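Local coordinates for cellulase (Xanthomonas axonopodis pv. citri, PDB 4W7W), which probably hydrolyses internal beta-1,4-glucosidic bonds of cellulose as a glycoside hydrolase family 5 enzyme, and binds cellopentaose, at residues S56-K61 against P323-L328; R136-F141 against V147-M152; A173-G178 against K213-N218. All coordinates share one frame; numbering follows the deposited sequence.

In the fold
From the N terminus the chain builds a (beta/alpha)8 barrel. Helix 52-60, which follows the first strand, supplies one side of contact 1; its partner, the short helix 325-328, comes after the eighth strand, so this contact closes a loop of 261 residues and ties the last helix to the first. Both other contacts are nested inside that loop: contact 2 joins helix 127-141 to strand 147-150 across a short connection, and contact 3 follows in series, joining the C-terminal part of helix 160-176 to the turn before strand 219-226. Contacts 2 and 3 touch, F149 and L151 against I174 and A138 and L139 against T177; contact 1 lies about 26 and 34 Å from them, centre to centre.

Contact 1: residues S56-K61 against P323-L328; sequences SYFAGK and PQMAIL
M325 meets Y57, F58 and K61 where the first helix of the (beta/alpha)8 barrel, 52-60, faces the short helix 325-328 that follows the last barrel strand. One flexible thioether chain thus touches three different side chains, a task suited to methionine. The tighter part lies inward. The F58 ring is buried against V27 and L29 of the first strand and A301 of the eighth, and the Y57 ring atom CD2 sits over the centre of one of its faces. M325 CG stands anti to the backbone N (chi1 179°), sending the chain across the gap; bends at chi2 and chi3 then turn the methyl inward, at the edge of the F58 ring and near its plane.

The outer part is looser and polar. M325 CG passes 4.0 Å from Y57 OH, while M325 SD rests beside the aliphatic base of K61, 4.0 Å from K61 CB. Lysine and tyrosine suit this partly exposed margin because their carbon parts pack while their polar ends reach D321: K61 NZ in a salt bridge, Y57 OH in a hydrogen bond. No hydrogen bond joins the two segments themselves; the nearest apolar approach is M325 CE to F58 CE1, 3.8 Å.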
loop_
_atom_site.group_PDB
_atom_site.type_symbol
_atom_site.label_atom_id
_atom_site.label_comp_id
_atom_site.label_asym_id
_atom_site.label_seq_id
_atom_site.Cartn_x
_atom_site.Cartn_y
_atom_site.Cartn_z
ATOM N N SER A 56 -4.267 -18.303 3.077
ATOM C CA SER A 56 -4.841 -19.053 4.192
ATOM C C SER A 56 -3.984 -18.950 5.460
ATOM O O SER A 56 -4.524 -18.875 6.555
ATOM C CB SER A 56 -5.119 -20.506 3.809
ATOM O OG SER A 56 -3.978 -21.144 3.314
ATOM N N TYR A 57 -2.667 -18.933 5.317
ATOM C CA TYR A 57 -1.792 -18.767 6.477
ATOM C C TYR A 57 -2.103 -17.453 7.184
ATOM O O TYR A 57 -2.317 -17.422 8.404
ATOM C CB TYR A 57 -0.316 -18.795 6.080
ATOM C CG TYR A 57 0.569 -18.425 7.250
ATOM C CD1 TYR A 57 0.864 -19.343 8.242
ATOM C CD2 TYR A 57 1.056 -17.133 7.388
ATOM C CE1 TYR A 57 1.641 -18.987 9.329
ATOM C CE2 TYR A 57 1.829 -16.770 8.469
ATOM C CZ TYR A 57 2.124 -17.692 9.440
ATOM O OH TYR A 57 2.915 -17.286 10.501
ATOM N N PHE A 58 -2.150 -16.358 6.440
ATOM C CA PHE A 58 -2.387 -15.071 7.094
ATOM C C PHE A 58 -3.803 -14.957 7.636
ATOM O O PHE A 58 -4.006 -14.390 8.694
ATOM C CB PHE A 58 -1.954 -13.908 6.184
ATOM C CG PHE A 58 -0.464 -13.849 6.042
ATOM C CD1 PHE A 58 0.308 -13.494 7.150
ATOM C CD2 PHE A 58 0.197 -14.269 4.894
ATOM C CE1 PHE A 58 1.682 -13.533 7.099
ATOM C CE2 PHE A 58 1.574 -14.317 4.839
ATOM C CZ PHE A 58 2.324 -13.965 5.952
ATOM N N ALA A 59 -4.784 -15.525 6.937
ATOM C CA ALA A 59 -6.138 -15.572 7.473
ATOM C C ALA A 59 -6.167 -16.294 8.811
ATOM O O ALA A 59 -6.879 -15.878 9.729
ATOM C CB ALA A 59 -7.087 -16.234 6.508
ATOM N N GLY A 60 -5.404 -17.375 8.925
ATOM C CA GLY A 60 -5.329 -18.149 10.169
ATOM C C GLY A 60 -4.713 -17.395 11.324
ATOM O O GLY A 60 -4.945 -17.730 12.473
ATOM N N LYS A 61 -3.952 -16.348 11.026
ATOM C CA LYS A 61 -3.409 -15.446 12.035
ATOM C C LYS A 61 -4.312 -14.269 12.323
ATOM O O LYS A 61 -3.920 -13.392 13.094
ATOM C CB LYS A 61 -2.044 -14.940 11.589
ATOM C CG LYS A 61 -1.016 -16.032 11.454
ATOM C CD LYS A 61 -0.951 -16.825 12.740
ATOM C CE LYS A 61 0.261 -17.704 12.817
ATOM N NZ LYS A 61 0.263 -18.393 14.134
ATOM N N PRO A 323 9.215 -13.884 13.966
ATOM C CA PRO A 323 9.131 -13.227 15.278
ATOM C C PRO A 323 8.116 -12.107 15.389
ATOM O O PRO A 323 7.366 -12.030 16.362
ATOM C CB PRO A 323 10.565 -12.731 15.497
ATOM C CG PRO A 323 11.393 -13.748 14.768
ATOM C CD PRO A 323 10.616 -14.016 13.516
ATOM N N GLN A 324 8.038 -11.258 14.380
ATOM C CA GLN A 324 7.146 -10.107 14.478
ATOM C C GLN A 324 5.682 -10.511 14.410
ATOM O O GLN A 324 4.813 -9.787 14.881
ATOM C CB GLN A 324 7.449 -9.073 13.392
ATOM C CG GLN A 324 8.850 -8.463 13.480
ATOM C CD GLN A 324 9.866 -9.140 12.589
ATOM O OE1 GLN A 324 9.920 -10.373 12.543
ATOM N NE2 GLN A 324 10.691 -8.363 11.915
ATOM N N MET A 325 5.408 -11.678 13.834
ATOM C CA MET A 325 4.047 -12.136 13.727
ATOM C C MET A 325 3.396 -12.365 15.079
ATOM O O MET A 325 2.189 -12.209 15.193
ATOM C CB MET A 325 3.977 -13.427 12.916
ATOM C CG MET A 325 2.569 -14.005 12.778
ATOM S SD MET A 325 1.315 -12.858 12.180
ATOM C CE MET A 325 2.252 -12.471 10.739
ATOM N N ALA A 326 4.170 -12.724 16.092
ATOM C CA ALA A 326 3.593 -12.909 17.409
ATOM C C ALA A 326 3.009 -11.614 17.966
ATOM O O ALA A 326 2.127 -11.639 18.805
ATOM C CB ALA A 326 4.627 -13.470 18.355
ATOM N N ILE A 327 3.534 -10.480 17.530
ATOM C CA ILE A 327 2.987 -9.188 17.914
ATOM C C ILE A 327 1.837 -8.794 16.989
ATOM O O ILE A 327 0.761 -8.430 17.460
ATOM C CB ILE A 327 4.087 -8.109 17.962
ATOM C CG1 ILE A 327 5.068 -8.463 19.095
ATOM C CG2 ILE A 327 3.472 -6.739 18.223
ATOM C CD1 ILE A 327 6.370 -7.711 19.044
ATOM N N LEU A 328 2.042 -8.894 15.686
ATOM C CA LEU A 328 0.984 -8.534 14.747
ATOM C C LEU A 328 -0.306 -9.282 15.026
ATOM O O LEU A 328 -1.393 -8.710 14.979
ATOM C CB LEU A 328 1.420 -8.781 13.302
ATOM C CG LEU A 328 2.610 -7.971 12.799
ATOM C CD1 LEU A 328 3.006 -8.444 11.413
ATOM C CD2 LEU A 328 2.311 -6.486 12.786
#

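Contact 2: residues R136-F141 against V147-M152; sequences RLALEF and VIFGLM
F141 and A138, one turn apart on helix 127-141, meet V147 and F149, two residues apart on strand 147-150. The first shell is wholly apolar. F141 CB touches both strand residues on one side, 3.9 Å from V147 CG1 and 3.9 Å from F149 CE1. It approaches F149 at the ring edge, near the ring plane, while the end of the F141 ring leads away from the strand, CD1 being the ring atom that still touches V147. The far end of the F149 ring reaches the helix backbone, with F149 CZ 3.9 Å from A138 CA, and the methyl A138 CB lies 4.1 Å from F149 CE2. Alanine suits this place: its small side chain lets a phenylalanine come right up to the helix. V147 splits its two methyls, CG1 meeting F141 CB and CG2 lying 4.0 Å from F141 CD1. Its CG1 is anti to the backbone N (chi1 177°), which places both branches against F141.

Farther out, L95 of helix 85-100 and L107 of the neighbouring strand pack on both F141 and V147. The F149 ring meets W134 with the planes at about 45°, and I174 of helix 160-176 also touches it. Polar support comes from N181, whose ND2 bonds to the carbonyl oxygens of both F141 and V147 and so bridges the helix end and the strand start.

Helix and strand run nearly antiparallel (174°), their axes 10.2 Å apart at closest approach. This is the layer between outer helices and inner parallel strands that characterises the (beta/alpha)8 barrel of family 5 glycoside hydrolases.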
loop_
_atom_site.group_PDB
_atom_site.type_symbol
_atom_site.label_atom_id
_atom_site.label_comp_id
_atom_site.label_asym_id
_atom_site.label_seq_id
_atom_site.Cartn_x
_atom_site.Cartn_y
_atom_site.Cartn_z
ATOM N N ARG A 136 -9.568 1.359 -16.353
ATOM C CA ARG A 136 -9.604 -0.021 -16.820
ATOM C C ARG A 136 -9.681 -1.005 -15.657
ATOM O O ARG A 136 -10.450 -1.963 -15.714
ATOM C CB ARG A 136 -8.404 -0.290 -17.701
ATOM C CG ARG A 136 -8.431 0.477 -19.006
ATOM C CD ARG A 136 -7.144 0.304 -19.764
ATOM N NE ARG A 136 -7.052 1.068 -21.006
ATOM C CZ ARG A 136 -7.502 0.635 -22.173
ATOM N NH1 ARG A 136 -8.194 -0.486 -22.248
ATOM N NH2 ARG A 136 -7.307 1.357 -23.259
ATOM N N LEU A 137 -8.881 -0.810 -14.614
ATOM C CA LEU A 137 -8.963 -1.693 -13.457
ATOM C C LEU A 137 -10.305 -1.571 -12.759
ATOM O O LEU A 137 -10.882 -2.577 -12.338
ATOM C CB LEU A 137 -7.824 -1.473 -12.466
ATOM C CG LEU A 137 -6.441 -1.889 -12.957
ATOM C CD1 LEU A 137 -5.414 -1.591 -11.875
ATOM C CD2 LEU A 137 -6.383 -3.353 -13.334
ATOM N N ALA A 138 -10.841 -0.352 -12.661
ATOM C CA ALA A 138 -12.142 -0.169 -12.040
ATOM C C ALA A 138 -13.242 -0.898 -12.826
ATOM O O ALA A 138 -14.155 -1.470 -12.238
ATOM C CB ALA A 138 -12.460 1.303 -11.913
ATOM N N LEU A 139 -13.170 -0.875 -14.155
ATOM C CA LEU A 139 -14.142 -1.618 -14.955
ATOM C C LEU A 139 -14.072 -3.110 -14.672
ATOM O O LEU A 139 -15.099 -3.783 -14.695
ATOM C CB LEU A 139 -13.949 -1.342 -16.446
ATOM C CG LEU A 139 -14.407 0.045 -16.906
ATOM C CD1 LEU A 139 -13.882 0.357 -18.299
ATOM C CD2 LEU A 139 -15.919 0.197 -16.877
ATOM N N GLU A 140 -12.878 -3.623 -14.400
ATOM C CA GLU A 140 -12.720 -5.043 -14.106
ATOM C C GLU A 140 -13.246 -5.437 -12.734
ATOM O O GLU A 140 -13.762 -6.534 -12.561
ATOM C CB GLU A 140 -11.261 -5.463 -14.184
ATOM C CG GLU A 140 -10.619 -5.330 -15.532
ATOM C CD GLU A 140 -11.210 -6.242 -16.572
ATOM O OE1 GLU A 140 -11.793 -7.318 -16.232
ATOM O OE2 GLU A 140 -11.063 -5.874 -17.766
ATOM N N PHE A 141 -13.081 -4.556 -11.745
ATOM C CA PHE A 141 -13.273 -4.916 -10.337
ATOM C C PHE A 141 -14.397 -4.154 -9.649
ATOM O O PHE A 141 -14.597 -4.315 -8.445
ATOM C CB PHE A 141 -11.950 -4.754 -9.576
ATOM C CG PHE A 141 -10.894 -5.710 -10.044
ATOM C CD1 PHE A 141 -11.027 -7.084 -9.834
ATOM C CD2 PHE A 141 -9.801 -5.261 -10.760
ATOM C CE1 PHE A 141 -10.087 -7.968 -10.314
ATOM C CE2 PHE A 141 -8.838 -6.146 -11.232
ATOM C CZ PHE A 141 -8.980 -7.500 -10.993
ATOM N N VAL A 147 -12.372 -5.828 -3.258
ATOM C CA VAL A 147 -11.242 -5.148 -3.882
ATOM C C VAL A 147 -11.151 -3.692 -3.452
ATOM O O VAL A 147 -12.154 -2.963 -3.480
ATOM C CB VAL A 147 -11.328 -5.267 -5.410
ATOM C CG1 VAL A 147 -10.184 -4.505 -6.058
ATOM C CG2 VAL A 147 -11.311 -6.722 -5.839
ATOM N N ILE A 148 -9.938 -3.296 -3.070
ATOM C CA ILE A 148 -9.598 -1.932 -2.684
ATOM C C ILE A 148 -8.569 -1.426 -3.695
ATOM O O ILE A 148 -7.664 -2.179 -4.096
ATOM C CB ILE A 148 -9.026 -1.926 -1.244
ATOM C CG1 ILE A 148 -10.089 -2.390 -0.243
ATOM C CG2 ILE A 148 -8.485 -0.566 -0.880
ATOM C CD1 ILE A 148 -9.545 -2.730 1.123
ATOM N N PHE A 149 -8.711 -0.166 -4.125
ATOM C CA PHE A 149 -7.836 0.378 -5.172
ATOM C C PHE A 149 -6.712 1.211 -4.537
ATOM O O PHE A 149 -6.950 2.311 -4.049
ATOM C CB PHE A 149 -8.634 1.232 -6.146
ATOM C CG PHE A 149 -9.757 0.503 -6.840
ATOM C CD1 PHE A 149 -9.690 -0.835 -7.184
ATOM C CD2 PHE A 149 -10.883 1.199 -7.212
ATOM C CE1 PHE A 149 -10.734 -1.446 -7.864
ATOM C CE2 PHE A 149 -11.934 0.584 -7.894
ATOM C CZ PHE A 149 -11.843 -0.736 -8.236
ATOM N N GLY A 150 -5.493 0.677 -4.557
ATOM C CA GLY A 150 -4.312 1.394 -4.059
ATOM C C GLY A 150 -3.654 2.155 -5.190
ATOM O O GLY A 150 -2.815 1.620 -5.924
ATOM N N LEU A 151 -4.047 3.412 -5.347
ATOM C CA LEU A 151 -3.716 4.174 -6.555
ATOM C C LEU A 151 -2.258 4.163 -6.978
ATOM O O LEU A 151 -1.967 4.087 -8.166
ATOM C CB LEU A 151 -4.154 5.624 -6.409
ATOM C CG LEU A 151 -5.644 5.856 -6.174
ATOM C CD1 LEU A 151 -5.928 7.345 -6.271
ATOM C CD2 LEU A 151 -6.496 5.032 -7.141
ATOM N N MET A 152 -1.335 4.324 -6.027
ATOM C CA MET A 152 0.063 4.412 -6.413
ATOM C C MET A 152 0.960 4.226 -5.217
ATOM O O MET A 152 0.844 4.957 -4.231
ATOM C CB MET A 152 0.374 5.792 -7.005
ATOM C CG MET A 152 1.801 5.958 -7.486
ATOM S SD MET A 152 2.309 4.801 -8.773
ATOM C CE MET A 152 1.269 5.355 -10.123
#

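Contact 3: residues A173-G178 against K213-N218; sequences AIRKTG and KDPGNN
An Asx turn presents D214 to R175: the loop 213-218, just before barrel strand 219-226, meets helix 160-176 near its C-terminal end in a side-on salt bridge. R175 NE donates to D214 OD1 at 2.8 Å, and R175 NH2 donates to D214 OD2 at 2.9 Å. Both bonds are almost straight, with N-H...O angles of 169° and 173°. The guanidinium and carboxylate planes lie only 13° apart, so the two flat groups meet edge to edge. OD1 uses its syn lone pair, and OD2 is also met on the syn side, slightly out of plane. The R175 chain bends at chi2 and is then extended at chi3, which turns the NE edge to the acid.

Each carboxylate oxygen has a second donor from the loop itself. G216 N reaches D214 OD1 at 2.8 Å, forming the Asx turn, and N218 N reaches D214 OD2 at 2.9 Å; both come from above the carboxylate plane. A type I beta turn from D214 to N217 folds the chain back around the acid. Four N-H groups therefore fix the rotation of the carboxylate and would be expected to stabilise its charged form.

In the (beta/alpha)8 barrel this joins the C-terminal part of one outer helix to the approach to the sixth strand, at the surface. P215 packs its ring alongside the R175 stem, with P215 CG 3.9 Å from R175 CB. Glycine suits position 216, where a CB would run into R175 NE; G216 CA already lies 3.7 Å from R175 NE. R175 NH1 bonds to the carbonyl oxygens of A179 and N181, while N218 ND2 turns to the carbonyl oxygen of K180.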
loop_
_atom_site.group_PDB
_atom_site.type_symbol
_atom_site.label_atom_id
_atom_site.label_comp_id
_atom_site.label_asym_id
_atom_site.label_seq_id
_atom_site.Cartn_x
_atom_site.Cartn_y
_atom_site.Cartn_z
ATOM N N ALA A 173 -11.779 9.267 -12.601
ATOM C CA ALA A 173 -11.854 8.201 -13.598
ATOM C C ALA A 173 -12.479 6.939 -13.011
ATOM O O ALA A 173 -13.310 6.276 -13.651
ATOM C CB ALA A 173 -10.487 7.910 -14.181
ATOM N N ILE A 174 -12.077 6.580 -11.805
ATOM C CA ILE A 174 -12.624 5.398 -11.160
ATOM C C ILE A 174 -14.121 5.590 -10.929
ATOM O O ILE A 174 -14.918 4.705 -11.229
ATOM C CB ILE A 174 -11.892 5.107 -9.837
ATOM C CG1 ILE A 174 -10.456 4.623 -10.137
ATOM C CG2 ILE A 174 -12.661 4.104 -8.978
ATOM C CD1 ILE A 174 -9.520 4.659 -8.935
ATOM N N ARG A 175 -14.520 6.737 -10.394
ATOM C CA ARG A 175 -15.933 6.918 -10.072
ATOM C C ARG A 175 -16.826 6.994 -11.300
ATOM O O ARG A 175 -17.975 6.581 -11.242
ATOM C CB ARG A 175 -16.119 8.112 -9.143
ATOM C CG ARG A 175 -15.410 7.978 -7.802
ATOM C CD ARG A 175 -15.857 6.734 -7.058
ATOM N NE ARG A 175 -15.270 6.705 -5.729
ATOM C CZ ARG A 175 -14.873 5.616 -5.080
ATOM N NH1 ARG A 175 -15.013 4.410 -5.607
ATOM N NH2 ARG A 175 -14.306 5.767 -3.905
ATOM N N LYS A 176 -16.292 7.487 -12.419
ATOM C CA LYS A 176 -17.058 7.537 -13.659
ATOM C C LYS A 176 -17.497 6.142 -14.110
ATOM O O LYS A 176 -18.485 6.033 -14.818
ATOM C CB LYS A 176 -16.247 8.193 -14.774
ATOM C CG LYS A 176 -16.168 9.704 -14.681
ATOM C CD LYS A 176 -15.227 10.272 -15.718
ATOM C CE LYS A 176 -15.269 11.795 -15.743
ATOM N NZ LYS A 176 -14.180 12.346 -16.570
ATOM N N THR A 177 -16.770 5.090 -13.719
ATOM C CA THR A 177 -17.147 3.734 -14.111
ATOM C C THR A 177 -18.320 3.198 -13.307
ATOM O O THR A 177 -18.862 2.143 -13.647
ATOM C CB THR A 177 -16.001 2.729 -13.939
ATOM O OG1 THR A 177 -15.750 2.517 -12.541
ATOM C CG2 THR A 177 -14.745 3.186 -14.645
ATOM N N GLY A 178 -18.700 3.897 -12.239
ATOM C CA GLY A 178 -19.699 3.394 -11.296
ATOM C C GLY A 178 -19.112 2.644 -10.114
ATOM O O GLY A 178 -19.845 2.275 -9.185
ATOM N N LYS A 213 -11.684 15.733 -3.978
ATOM C CA LYS A 213 -13.089 15.392 -3.870
ATOM C C LYS A 213 -13.319 14.014 -4.456
ATOM O O LYS A 213 -12.890 13.712 -5.569
ATOM C CB LYS A 213 -13.956 16.416 -4.614
ATOM C CG LYS A 213 -13.889 17.829 -4.045
ATOM C CD LYS A 213 -14.734 18.785 -4.879
ATOM C CE LYS A 213 -13.899 19.426 -5.980
ATOM N NZ LYS A 213 -14.729 20.175 -6.967
ATOM N N ASP A 214 -14.016 13.184 -3.694
ATOM C CA ASP A 214 -14.430 11.875 -4.177
ATOM C C ASP A 214 -15.945 11.868 -4.237
ATOM O O ASP A 214 -16.603 11.820 -3.196
ATOM C CB ASP A 214 -13.959 10.786 -3.226
ATOM C CG ASP A 214 -14.408 9.398 -3.654
ATOM O OD1 ASP A 214 -15.028 9.270 -4.736
ATOM O OD2 ASP A 214 -14.164 8.444 -2.894
ATOM N N PRO A 215 -16.518 11.905 -5.456
ATOM C CA PRO A 215 -17.979 11.910 -5.522
ATOM C C PRO A 215 -18.635 10.625 -5.001
ATOM O O PRO A 215 -19.829 10.626 -4.735
ATOM C CB PRO A 215 -18.270 12.141 -7.008
ATOM C CG PRO A 215 -17.054 11.649 -7.709
ATOM C CD PRO A 215 -15.897 11.924 -6.789
ATOM N N GLY A 216 -17.851 9.556 -4.861
ATOM C CA GLY A 216 -18.326 8.312 -4.269
ATOM C C GLY A 216 -18.157 8.233 -2.759
ATOM O O GLY A 216 -18.552 7.247 -2.157
ATOM N N ASN A 217 -17.541 9.261 -2.155
ATOM C CA ASN A 217 -17.353 9.323 -0.701
ATOM C C ASN A 217 -16.847 8.013 -0.105
ATOM O O ASN A 217 -17.416 7.499 0.867
ATOM C CB ASN A 217 -18.640 9.752 0.015
ATOM C CG ASN A 217 -18.386 10.165 1.457
ATOM O OD1 ASN A 217 -17.246 10.469 1.844
ATOM N ND2 ASN A 217 -19.438 10.147 2.266
ATOM N N ASN A 218 -15.782 7.475 -0.680
ATOM C CA ASN A 218 -15.196 6.254 -0.153
ATOM C C ASN A 218 -13.698 6.223 -0.416
ATOM O O ASN A 218 -13.178 5.414 -1.191
ATOM C CB ASN A 218 -15.890 5.013 -0.695
ATOM C CG ASN A 218 -15.609 3.791 0.140
ATOM O OD1 ASN A 218 -15.261 3.905 1.318
ATOM N ND2 ASN A 218 -15.755 2.614 -0.450
#